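1,4-dihydroxy-2-naphthoyl-CoA hydrolase (Synechocystis sp., PDB 4K00) catalyses the hydrolysis of 1,4-dihydroxy-2-naphthoyl-CoA to 1,4-dihydroxy-2-naphthoate and CoA, a step in phylloquinone (vitamin K1) biosynthesis. Local coordinates at residues Asp17-Gly20 and Val24-Asn27; Ser39-Glu44 and Gln129-Ala134; Tyr96-Ala101 and Gln105-Ala110. All blocks are in the same frame, centred on the assembly; numbering follows the deposited sequence. Where two conformers were deposited one is given.

Interactions 1 and 2 are buried and lie on opposite sides of the chain's centre, yet both involve helix 26-43: the first just ahead of its N-terminal end, the second at its C-terminal end. Interaction 3 is only partly buried, a hairpin at the sheet with one face against that same helix and the other carrying exposed side chains. The chemistry follows the setting. In the loop of interaction 1, which includes the predicted active-site aspartate, one backbone hydrogen bond does most of the joining. Between the helices of interaction 2, aromatic and aliphatic groups meet with a water at their edge. Interaction 3 relies on a ladder of main-chain bonds interrupted by a bulge.

Interaction 1: residues Asp17-Gly20 and Val24-Asn27; sequences DTDG and VYFN
T18 and V24 make a single backbone bridge that folds the loop after strand 6-12 back on itself just ahead of helix 26-43, the long helix of this hotdog-fold thioesterase. The contact is buried, and its main tie is one hydrogen bond: Y25 N donates to D17 O at 3.0 Å, in the carbonyl plane and fairly straight, with an N-H...O angle of 158°. The same oxygen receives a CA-H...O approach from V24 CA at 3.4 Å. V24 CG1, carried anti to its backbone nitrogen (chi1 171°), packs 3.7 Å from D17 O, so the carbonyl is lined by apolar carbon as well as by its donor.

The D17 carboxylate leads away from this junction into a salt bridge with R11 and hydrogen bonds with Y14 N and Q28, which ties the loop to the preceding segment and to the helix. T18 OG1 bonds to L15 O and makes a weak hydrogen bond to G20 N of the second subunit, placing the bridge at a subunit interface. Y25 reaches farther, its hydroxyl pairing with Q31 of the third subunit, while F26 CD1 lies over one face of its ring.

D19 is the predicted active-site residue, as the catalytic aspartate is in related 4-hydroxybenzoyl-CoA thioesterases. Its OD1 is held by A21 N. The other oxygen meets Y25 at the ring edge, with the carboxylate turned 78° from the ring plane and D19 OD2 3.4 Å from Y25 CD1.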
ATOM      1  N   ASP A  17      -1.596   3.616  -7.607  1.00 17.87           N
ATOM      2  CA  ASP A  17      -2.414   4.615  -6.924  1.00 17.84           C
ATOM      3  C   ASP A  17      -3.892   4.480  -7.279  1.00 17.08           C
ATOM      4  O   ASP A  17      -4.771   5.016  -6.575  1.00 16.76           O
ATOM      5  CB  ASP A  17      -1.950   6.028  -7.273  1.00 18.61           C
ATOM      6  CG  ASP A  17      -0.563   6.337  -6.765  1.00 16.96           C
ATOM      7  OD1 ASP A  17      -0.338   6.236  -5.550  1.00 18.07           O
ATOM      8  OD2 ASP A  17       0.291   6.736  -7.574  1.00 20.38           O
ATOM      9  N   THR A  18      -4.165   3.783  -8.374  1.00 16.28           N
ATOM     10  CA  THR A  18      -5.524   3.700  -8.895  1.00 17.29           C
ATOM     11  C   THR A  18      -6.223   2.420  -8.449  1.00 18.53           C
ATOM     12  O   THR A  18      -5.584   1.500  -7.971  1.00 18.08           O
ATOM     13  CB  THR A  18      -5.536   3.795 -10.433  1.00 18.73           C
ATOM     14  OG1 THR A  18      -4.815   2.689 -11.004  1.00 19.78           O
ATOM     15  CG2 THR A  18      -4.902   5.113 -10.883  1.00 19.48           C
ATOM     16  N   ASP A  19      -7.539   2.368  -8.621  1.00 17.35           N
ATOM     17  CA  ASP A  19      -8.309   1.195  -8.247  1.00 18.65           C
ATOM     18  C   ASP A  19      -9.209   0.728  -9.381  1.00 18.38           C
ATOM     19  O   ASP A  19      -9.217   1.318 -10.467  1.00 20.18           O
ATOM     20  CB  ASP A  19      -9.114   1.468  -6.975  1.00 19.16           C
ATOM     21  CG  ASP A  19     -10.228   2.483  -7.177  1.00 21.36           C
ATOM     22  OD1 ASP A  19     -10.793   2.574  -8.284  1.00 18.49           O
ATOM     23  OD2 ASP A  19     -10.551   3.178  -6.196  1.00 21.73           O
ATOM     24  N   GLY A  20      -9.980  -0.322  -9.118  1.00 19.85           N
ATOM     25  CA  GLY A  20     -10.761  -0.988 -10.148  1.00 22.53           C
ATOM     26  C   GLY A  20     -11.897  -0.152 -10.698  1.00 23.21           C
ATOM     27  O   GLY A  20     -12.554  -0.544 -11.655  1.00 25.97           O
ATOM     28  N   VAL A  24      -7.977   7.237  -8.987  1.00 20.39           N
ATOM     29  CA  VAL A  24      -7.144   7.188  -7.772  1.00 20.98           C
ATOM     30  C   VAL A  24      -7.992   6.808  -6.551  1.00 16.91           C
ATOM     31  O   VAL A  24      -9.039   7.400  -6.296  1.00 17.29           O
ATOM     32  CB  VAL A  24      -6.428   8.536  -7.521  1.00 18.06           C
ATOM     33  CG1 VAL A  24      -5.755   8.549  -6.162  1.00 20.12           C
ATOM     34  CG2 VAL A  24      -5.415   8.807  -8.618  1.00 20.30           C
ATOM     35  N   TYR A  25      -7.544   5.779  -5.835  1.00 16.03           N
ATOM     36  CA  TYR A  25      -8.186   5.305  -4.603  1.00 17.70           C
ATOM     37  C   TYR A  25      -8.078   6.366  -3.507  1.00 17.50           C
ATOM     38  O   TYR A  25      -7.040   7.018  -3.370  1.00 17.98           O
ATOM     39  CB  TYR A  25      -7.486   4.010  -4.166  1.00 18.27           C
ATOM     40  CG  TYR A  25      -8.058   3.296  -2.973  1.00 18.42           C
ATOM     41  CD1 TYR A  25      -9.302   2.683  -3.025  1.00 18.40           C
ATOM     42  CD2 TYR A  25      -7.324   3.195  -1.791  1.00 18.75           C
ATOM     43  CE1 TYR A  25      -9.809   1.997  -1.926  1.00 17.14           C
ATOM     44  CE2 TYR A  25      -7.825   2.516  -0.692  1.00 17.17           C
ATOM     45  CZ  TYR A  25      -9.065   1.919  -0.761  1.00 16.99           C
ATOM     46  OH  TYR A  25      -9.579   1.235   0.337  1.00 17.99           O
ATOM     47  N   PHE A  26      -9.150   6.529  -2.730  1.00 19.18           N
ATOM     48  CA  PHE A  26      -9.282   7.681  -1.839  1.00 20.14           C
ATOM     49  C   PHE A  26      -8.054   7.811  -0.940  1.00 16.58           C
ATOM     50  O   PHE A  26      -7.531   8.897  -0.745  1.00 16.50           O
ATOM     51  CB  PHE A  26     -10.564   7.582  -1.010  1.00 20.87           C
ATOM     52  CG  PHE A  26     -10.459   6.668   0.178  1.00 19.44           C
ATOM     53  CD1 PHE A  26     -10.556   5.293   0.028  1.00 20.65           C
ATOM     54  CD2 PHE A  26     -10.268   7.186   1.447  1.00 19.63           C
ATOM     55  CE1 PHE A  26     -10.446   4.462   1.125  1.00 18.02           C
ATOM     56  CE2 PHE A  26     -10.158   6.361   2.542  1.00 20.29           C
ATOM     57  CZ  PHE A  26     -10.246   4.992   2.378  1.00 19.68           C
ATOM     58  N   ASN A  27      -7.584   6.679  -0.429  1.00 16.00           N
ATOM     59  CA  ASN A  27      -6.544   6.634   0.589  1.00 18.15           C
ATOM     60  C   ASN A  27      -5.193   7.016   0.017  1.00 19.03           C
ATOM     61  O   ASN A  27      -4.299   7.461   0.743  1.00 18.87           O
ATOM     62  CB  ASN A  27      -6.435   5.201   1.133  1.00 20.32           C
ATOM     63  CG  ASN A  27      -6.054   5.160   2.586  1.00 22.33           C
ATOM     64  OD1 ASN A  27      -6.208   6.146   3.312  1.00 24.26           O
ATOM     65  ND2 ASN A  27      -5.572   4.016   3.029  1.00 15.65           N
TER

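Interaction 2: residues Ser39-Glu44 and Gln129-Ala134; sequences SWLSSE and QPWQTA
L41 sets CD2 over one face of the six-membered ring of W131, 3.8 Å from the centroid, in a CH-pi contact. The methyl stands 27° off the ring normal, displaced toward the outer rim, so that L41 CD2 comes within 3.4 Å of W131 CZ3. The second indole, that of W40, is used differently: E44 CG, from its own helix end, lies off-centre over one face, while the A134 carbonyl oxygen and a water sit at the edge, near the ring plane. These groups join the C-terminal end of helix 26-43, the long helix of the hotdog fold, to helix 129-136 near the chain terminus.

A134 is the small residue at the middle of the junction. Its methyl points at the first helix and rests against both W40 and E44, with A134 CB 3.9 Å from W40 CZ2 and equally near E44 CG. W40 can present its benzo edge there because CG is anti to the backbone nitrogen (chi1 169°). E44, the first residue to leave helical geometry, lays CB and CG against the alanine, and the bend at chi2 folds the carboxylate back so that OE1 also touches the methyl and OE2 faces the water. L46 and L48 also touch both L41 and W131, and L82 and I84 of strand 77-86 pack on W40, so the end of helix 26-43 also rests on the sheet.

No direct hydrogen bond crosses between the two segments; the polar link runs through water. The indole N-H of W40 donates to that water, which also stands at hydrogen-bonding distance from the A134 carbonyl and has a weak link to E44 OE2. The W40 NE1 to water separation is 2.9 Å.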
ATOM      1  N   SER A  39       8.444  15.444   1.949  1.00 16.52           N
ATOM      2  CA  SER A  39       9.315  16.141   1.016  1.00 19.72           C
ATOM      3  C   SER A  39       9.657  17.520   1.575  1.00 18.48           C
ATOM      4  O   SER A  39      10.782  18.006   1.433  1.00 20.15           O
ATOM      5  CB  SER A  39       8.666  16.282  -0.358  1.00 20.99           C
ATOM      6  OG  SER A  39       8.353  15.017  -0.910  1.00 30.62           O
ATOM      7  N   TRP A  40       8.693  18.143   2.232  1.00 18.73           N
ATOM      8  CA  TRP A  40       8.951  19.416   2.868  1.00 20.56           C
ATOM      9  C   TRP A  40      10.010  19.242   3.970  1.00 20.42           C
ATOM     10  O   TRP A  40      10.966  20.008   4.047  1.00 20.39           O
ATOM     11  CB  TRP A  40       7.654  20.011   3.421  1.00 21.26           C
ATOM     12  CG  TRP A  40       7.881  21.180   4.302  1.00 22.21           C
ATOM     13  CD1 TRP A  40       8.200  22.444   3.922  1.00 23.42           C
ATOM     14  CD2 TRP A  40       7.837  21.186   5.726  1.00 25.10           C
ATOM     15  NE1 TRP A  40       8.333  23.247   5.023  1.00 23.88           N
ATOM     16  CE2 TRP A  40       8.122  22.497   6.146  1.00 23.72           C
ATOM     17  CE3 TRP A  40       7.555  20.212   6.688  1.00 25.81           C
ATOM     18  CZ2 TRP A  40       8.154  22.861   7.491  1.00 25.52           C
ATOM     19  CZ3 TRP A  40       7.594  20.571   8.025  1.00 29.87           C
ATOM     20  CH2 TRP A  40       7.889  21.888   8.413  1.00 26.26           C
ATOM     21  N   LEU A  41       9.842  18.218   4.804  1.00 22.30           N
ATOM     22  CA  LEU A  41      10.835  17.891   5.838  1.00 21.64           C
ATOM     23  C   LEU A  41      12.233  17.758   5.252  1.00 20.82           C
ATOM     24  O   LEU A  41      13.195  18.305   5.788  1.00 21.56           O
ATOM     25  CB  LEU A  41      10.478  16.564   6.532  1.00 23.04           C
ATOM     26  CG  LEU A  41       9.289  16.569   7.490  1.00 25.50           C
ATOM     27  CD1 LEU A  41       9.029  15.160   8.002  1.00 23.72           C
ATOM     28  CD2 LEU A  41       9.512  17.537   8.634  1.00 26.60           C
ATOM     29  N   SER A  42      12.332  17.010   4.157  0.50 22.97           N
ATOM     30  CA  SER A  42      13.601  16.788   3.468  0.50 23.47           C
ATOM     31  C   SER A  42      14.198  18.098   2.953  0.50 24.82           C
ATOM     32  O   SER A  42      15.399  18.338   3.080  0.50 22.60           O
ATOM     33  CB  SER A  42      13.390  15.820   2.300  0.50 24.11           C
ATOM     34  OG  SER A  42      14.606  15.516   1.650  0.50 27.61           O
ATOM     35  N   SER A  43      13.353  18.945   2.371  1.00 25.08           N
ATOM     36  CA  SER A  43      13.788  20.257   1.895  1.00 25.61           C
ATOM     37  C   SER A  43      14.295  21.121   3.043  1.00 24.56           C
ATOM     38  O   SER A  43      15.175  21.963   2.858  1.00 27.82           O
ATOM     39  CB  SER A  43      12.645  20.984   1.187  1.00 28.26           C
ATOM     40  OG  SER A  43      11.786  21.603   2.127  1.00 27.47           O
ATOM     41  N   GLU A  44      13.743  20.916   4.231  1.00 22.61           N
ATOM     42  CA  GLU A  44      14.211  21.646   5.397  1.00 25.18           C
ATOM     43  C   GLU A  44      15.303  20.883   6.159  1.00 26.93           C
ATOM     44  O   GLU A  44      15.641  21.257   7.268  1.00 23.90           O
ATOM     45  CB  GLU A  44      13.051  21.950   6.328  1.00 25.94           C
ATOM     46  CG  GLU A  44      12.022  22.907   5.763  1.00 28.68           C
ATOM     47  CD  GLU A  44      12.566  24.310   5.577  1.00 31.34           C
ATOM     48  OE1 GLU A  44      13.480  24.713   6.329  1.00 34.24           O
ATOM     49  OE2 GLU A  44      12.087  25.006   4.662  1.00 31.05           O
ATOM     50  N   GLN A 129      13.186  22.002  18.290  1.00 31.62           N
ATOM     51  CA  GLN A 129      13.346  23.403  17.897  1.00 34.04           C
ATOM     52  C   GLN A 129      13.582  23.527  16.374  1.00 32.48           C
ATOM     53  O   GLN A 129      13.024  24.416  15.727  1.00 29.33           O
ATOM     54  CB  GLN A 129      14.452  24.091  18.718  1.00 38.71           C
ATOM     55  CG  GLN A 129      13.954  24.729  20.020  1.00 38.17           C
ATOM     56  CD  GLN A 129      15.076  25.206  20.929  1.00 46.49           C
ATOM     57  OE1 GLN A 129      15.193  26.397  21.232  1.00 48.84           O
ATOM     58  NE2 GLN A 129      15.898  24.272  21.386  1.00 44.57           N
ATOM     59  N   PRO A 130      14.394  22.630  15.792  1.00 33.94           N
ATOM     60  CA  PRO A 130      14.621  22.724  14.351  1.00 32.86           C
ATOM     61  C   PRO A 130      13.321  22.610  13.558  1.00 30.81           C
ATOM     62  O   PRO A 130      13.186  23.203  12.483  1.00 26.68           O
ATOM     63  CB  PRO A 130      15.547  21.542  14.062  1.00 32.29           C
ATOM     64  CG  PRO A 130      16.275  21.332  15.340  1.00 40.29           C
ATOM     65  CD  PRO A 130      15.278  21.633  16.421  1.00 38.63           C
ATOM     66  N   TRP A 131      12.370  21.849  14.086  1.00 27.48           N
ATOM     67  CA  TRP A 131      11.081  21.690  13.434  1.00 26.29           C
ATOM     68  C   TRP A 131      10.254  22.964  13.565  1.00 26.33           C
ATOM     69  O   TRP A 131       9.693  23.447  12.595  1.00 23.70           O
ATOM     70  CB  TRP A 131      10.335  20.507  14.026  1.00 26.83           C
ATOM     71  CG  TRP A 131      10.955  19.213  13.640  1.00 30.29           C
ATOM     72  CD1 TRP A 131      12.250  18.816  13.846  1.00 31.74           C
ATOM     73  CD2 TRP A 131      10.312  18.151  12.956  1.00 26.81           C
ATOM     74  NE1 TRP A 131      12.439  17.555  13.334  1.00 29.10           N
ATOM     75  CE2 TRP A 131      11.263  17.128  12.779  1.00 28.12           C
ATOM     76  CE3 TRP A 131       9.014  17.957  12.478  1.00 27.77           C
ATOM     77  CZ2 TRP A 131      10.959  15.939  12.135  1.00 28.93           C
ATOM     78  CZ3 TRP A 131       8.719  16.781  11.850  1.00 28.79           C
ATOM     79  CH2 TRP A 131       9.681  15.784  11.685  1.00 32.91           C
ATOM     80  N   GLN A 132      10.202  23.507  14.773  1.00 28.85           N
ATOM     81  CA  GLN A 132       9.592  24.809  15.006  1.00 28.86           C
ATOM     82  C   GLN A 132      10.172  25.875  14.092  1.00 28.14           C
ATOM     83  O   GLN A 132       9.453  26.677  13.509  1.00 28.46           O
ATOM     84  CB  GLN A 132       9.856  25.212  16.440  1.00 32.45           C
ATOM     85  CG  GLN A 132       8.644  25.653  17.203  1.00 38.67           C
ATOM     86  CD  GLN A 132       8.953  25.752  18.672  1.00 41.62           C
ATOM     87  OE1 GLN A 132       8.334  25.075  19.488  1.00 40.77           O
ATOM     88  NE2 GLN A 132       9.949  26.566  19.014  1.00 44.79           N
ATOM     89  N   THR A 133      11.493  25.894  13.994  1.00 27.66           N
ATOM     90  CA  THR A 133      12.179  26.866  13.170  1.00 27.17           C
ATOM     91  C   THR A 133      11.750  26.752  11.700  1.00 26.65           C
ATOM     92  O   THR A 133      11.438  27.760  11.059  1.00 24.00           O
ATOM     93  CB  THR A 133      13.706  26.702  13.314  1.00 29.45           C
ATOM     94  OG1 THR A 133      14.065  26.874  14.690  1.00 32.69           O
ATOM     95  CG2 THR A 133      14.441  27.696  12.451  1.00 30.82           C
ATOM     96  N   ALA A 134      11.722  25.528  11.174  1.00 23.90           N
ATOM     97  CA  ALA A 134      11.249  25.278   9.810  1.00 24.69           C
ATOM     98  C   ALA A 134       9.810  25.738   9.588  1.00 24.79           C
ATOM     99  O   ALA A 134       9.489  26.326   8.546  1.00 21.77           O
ATOM    100  CB  ALA A 134      11.370  23.803   9.473  1.00 23.86           C
TER
HETATM  101  O   HOH W   1       9.603  25.784   5.824  1.00 33.49           O

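Interaction 3: residues Tyr96-Ala101 and Gln105-Ala110; sequences YEISQA and QLLARA
Y96 and A110, with I98 and A108, form the close side of this contact. Their side chains share one face of the sheet, where F29, C33 and Y37 of helix 26-43 pack over them: Y96 CD1 meets A110 CB at 4.0 Å, and I98 CD1 meets A108 CB at 4.2 Å. Both are hydrogen-bonded antiparallel pairs, and the straightest bond, I98 N to A108 O, has an N-H...O angle of 178°. Y96 turns the edge of its ring to the A110 carbonyl, and its hydroxyl bonds to T112.

The opposite face is looser. There the L106 side chain lies nearly perpendicular to that of E97, with L106 CD1 3.8 Å from E97 CB, and R109 extends away to a salt bridge with D67.

Strands 91-100 and 106-118 make a beta hairpin of the hotdog sheet, broken here by a classic beta bulge in which L107 and A108 both face I98. I98 O takes L107 N at 2.7 Å and only weakly A108 N at 3.3 Å. With the bulge, L107 is turned toward the partner strand, its CB 3.4 Å from I98 O.

Toward the turn, Q100 and Q105 run side by side at the solvent, bridged by a water between Q100 NE2 and Q105 OE1. Q100 NE2 also bonds to D76, and Q100 N closes the ladder on Q105 O at 2.9 Å.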
ATOM      1  N   TYR A  96      -3.523  20.838   3.088  1.00 18.84           N
ATOM      2  CA  TYR A  96      -3.132  20.405   1.748  1.00 17.48           C
ATOM      3  C   TYR A  96      -4.232  20.740   0.767  1.00 18.15           C
ATOM      4  O   TYR A  96      -5.411  20.586   1.075  1.00 20.40           O
ATOM      5  CB  TYR A  96      -2.897  18.894   1.693  1.00 16.02           C
ATOM      6  CG  TYR A  96      -2.025  18.293   2.774  1.00 16.14           C
ATOM      7  CD1 TYR A  96      -2.548  17.931   4.011  1.00 17.03           C
ATOM      8  CD2 TYR A  96      -0.682  18.038   2.534  1.00 16.99           C
ATOM      9  CE1 TYR A  96      -1.748  17.355   4.988  1.00 16.38           C
ATOM     10  CE2 TYR A  96       0.123  17.451   3.497  1.00 16.48           C
ATOM     11  CZ  TYR A  96      -0.414  17.105   4.721  1.00 16.42           C
ATOM     12  OH  TYR A  96       0.386  16.527   5.679  1.00 18.66           O
ATOM     13  N   GLU A  97      -3.843  21.172  -0.425  1.00 18.85           N
ATOM     14  CA  GLU A  97      -4.732  21.121  -1.583  1.00 22.15           C
ATOM     15  C   GLU A  97      -4.079  20.312  -2.680  1.00 21.36           C
ATOM     16  O   GLU A  97      -2.896  20.510  -2.965  1.00 18.89           O
ATOM     17  CB  GLU A  97      -4.996  22.520  -2.138  1.00 27.03           C
ATOM     18  CG  GLU A  97      -5.682  23.469  -1.184  1.00 31.70           C
ATOM     19  CD  GLU A  97      -6.283  24.663  -1.906  1.00 39.10           C
ATOM     20  OE1 GLU A  97      -5.635  25.187  -2.833  1.00 38.04           O
ATOM     21  OE2 GLU A  97      -7.408  25.059  -1.564  1.00 41.84           O
ATOM     22  N   ILE A  98      -4.852  19.406  -3.287  1.00 18.17           N
ATOM     23  CA  ILE A  98      -4.357  18.583  -4.391  1.00 18.63           C
ATOM     24  C   ILE A  98      -5.051  18.993  -5.679  1.00 18.80           C
ATOM     25  O   ILE A  98      -6.285  19.028  -5.754  1.00 18.10           O
ATOM     26  CB  ILE A  98      -4.583  17.075  -4.146  1.00 18.78           C
ATOM     27  CG1 ILE A  98      -4.015  16.667  -2.789  1.00 19.44           C
ATOM     28  CG2 ILE A  98      -3.935  16.250  -5.256  1.00 19.68           C
ATOM     29  CD1 ILE A  98      -4.322  15.233  -2.400  1.00 20.41           C
ATOM     30  N   SER A  99      -4.251  19.308  -6.688  1.00 18.35           N
ATOM     31  CA  SER A  99      -4.780  19.803  -7.942  1.00 20.00           C
ATOM     32  C   SER A  99      -4.084  19.128  -9.118  1.00 21.72           C
ATOM     33  O   SER A  99      -2.974  18.608  -8.977  1.00 19.39           O
ATOM     34  CB  SER A  99      -4.599  21.319  -8.025  1.00 22.80           C
ATOM     35  OG  SER A  99      -3.227  21.656  -7.880  1.00 26.07           O
ATOM     36  N   GLN A 100      -4.734  19.159 -10.278  1.00 21.97           N
ATOM     37  CA  GLN A 100      -4.072  18.841 -11.549  1.00 24.23           C
ATOM     38  C   GLN A 100      -3.047  19.913 -11.891  1.00 25.63           C
ATOM     39  O   GLN A 100      -3.329  21.106 -11.791  1.00 26.38           O
ATOM     40  CB  GLN A 100      -5.100  18.743 -12.667  1.00 27.23           C
ATOM     41  CG  GLN A 100      -6.088  17.599 -12.504  1.00 26.55           C
ATOM     42  CD  GLN A 100      -5.491  16.258 -12.887  1.00 23.50           C
ATOM     43  OE1 GLN A 100      -4.362  16.180 -13.345  1.00 25.63           O
ATOM     44  NE2 GLN A 100      -6.248  15.198 -12.685  1.00 23.38           N
ATOM     45  N   ALA A 101      -1.854  19.492 -12.292  1.00 25.65           N
ATOM     46  CA  ALA A 101      -0.769  20.432 -12.502  1.00 30.02           C
ATOM     47  C   ALA A 101      -1.129  21.387 -13.635  1.00 36.04           C
ATOM     48  O   ALA A 101      -0.844  22.575 -13.560  1.00 41.01           O
ATOM     49  CB  ALA A 101       0.530  19.699 -12.808  1.00 31.51           C
ATOM     50  N   GLN A 105      -7.335  22.245 -11.774  1.00 30.23           N
ATOM     51  CA  GLN A 105      -8.530  21.689 -11.152  1.00 29.51           C
ATOM     52  C   GLN A 105      -8.222  21.164  -9.752  1.00 24.30           C
ATOM     53  O   GLN A 105      -7.345  20.318  -9.585  1.00 23.56           O
ATOM     54  CB  GLN A 105      -9.095  20.553 -11.999  1.00 31.05           C
ATOM     55  CG  GLN A 105     -10.367  19.948 -11.436  1.00 33.54           C
ATOM     56  CD  GLN A 105     -10.834  18.742 -12.224  1.00 36.60           C
ATOM     57  OE1 GLN A 105     -10.033  18.024 -12.832  1.00 38.07           O
ATOM     58  NE2 GLN A 105     -12.131  18.506 -12.212  1.00 39.51           N
ATOM     59  N   LEU A 106      -8.967  21.655  -8.764  1.00 24.99           N
ATOM     60  CA  LEU A 106      -8.882  21.159  -7.392  1.00 27.38           C
ATOM     61  C   LEU A 106      -9.554  19.792  -7.232  1.00 25.10           C
ATOM     62  O   LEU A 106     -10.763  19.636  -7.455  1.00 26.27           O
ATOM     63  CB  LEU A 106      -9.532  22.160  -6.433  1.00 31.38           C
ATOM     64  CG  LEU A 106      -9.456  21.800  -4.948  1.00 28.37           C
ATOM     65  CD1 LEU A 106      -8.032  21.939  -4.430  1.00 31.06           C
ATOM     66  CD2 LEU A 106     -10.406  22.690  -4.164  1.00 34.36           C
ATOM     67  N   LEU A 107      -8.768  18.814  -6.817  1.00 21.14           N
ATOM     68  CA  LEU A 107      -9.256  17.444  -6.660  1.00 22.73           C
ATOM     69  C   LEU A 107      -9.672  17.130  -5.214  1.00 22.51           C
ATOM     70  O   LEU A 107     -10.635  16.394  -4.983  1.00 21.59           O
ATOM     71  CB  LEU A 107      -8.173  16.478  -7.108  1.00 21.31           C
ATOM     72  CG  LEU A 107      -7.654  16.697  -8.524  1.00 25.08           C
ATOM     73  CD1 LEU A 107      -6.537  15.705  -8.829  1.00 24.97           C
ATOM     74  CD2 LEU A 107      -8.791  16.574  -9.520  1.00 27.33           C
ATOM     75  N   ALA A 108      -8.930  17.671  -4.255  1.00 22.08           N
ATOM     76  CA  ALA A 108      -9.107  17.324  -2.845  1.00 22.67           C
ATOM     77  C   ALA A 108      -8.476  18.381  -1.950  1.00 22.04           C
ATOM     78  O   ALA A 108      -7.524  19.049  -2.340  1.00 22.03           O
ATOM     79  CB  ALA A 108      -8.498  15.956  -2.540  1.00 19.05           C
ATOM     80  N   ARG A 109      -9.019  18.523  -0.743  1.00 20.24           N
ATOM     81  CA  ARG A 109      -8.371  19.271   0.336  1.00 18.44           C
ATOM     82  C   ARG A 109      -8.220  18.332   1.535  1.00 20.71           C
ATOM     83  O   ARG A 109      -9.020  17.411   1.714  1.00 20.70           O
ATOM     84  CB  ARG A 109      -9.214  20.488   0.743  1.00 20.29           C
ATOM     85  CG  ARG A 109     -10.485  20.119   1.504  1.00 22.55           C
ATOM     86  CD  ARG A 109     -11.297  21.326   1.944  1.00 26.01           C
ATOM     87  NE  ARG A 109     -12.528  20.904   2.605  1.00 28.41           N
ATOM     88  CZ  ARG A 109     -13.428  21.724   3.132  1.00 33.32           C
ATOM     89  NH1 ARG A 109     -13.256  23.036   3.075  1.00 30.62           N
ATOM     90  NH2 ARG A 109     -14.510  21.226   3.720  1.00 40.15           N
ATOM     91  N   ALA A 110      -7.192  18.554   2.347  1.00 19.23           N
ATOM     92  CA  ALA A 110      -6.928  17.673   3.484  1.00 20.48           C
ATOM     93  C   ALA A 110      -6.219  18.421   4.610  1.00 20.94           C
ATOM     94  O   ALA A 110      -5.679  19.522   4.412  1.00 17.19           O
ATOM     95  CB  ALA A 110      -6.094  16.471   3.047  1.00 17.82           C
TER
HETATM   96  O   HOH W   2      -9.012  15.219 -12.819  1.00 32.74           O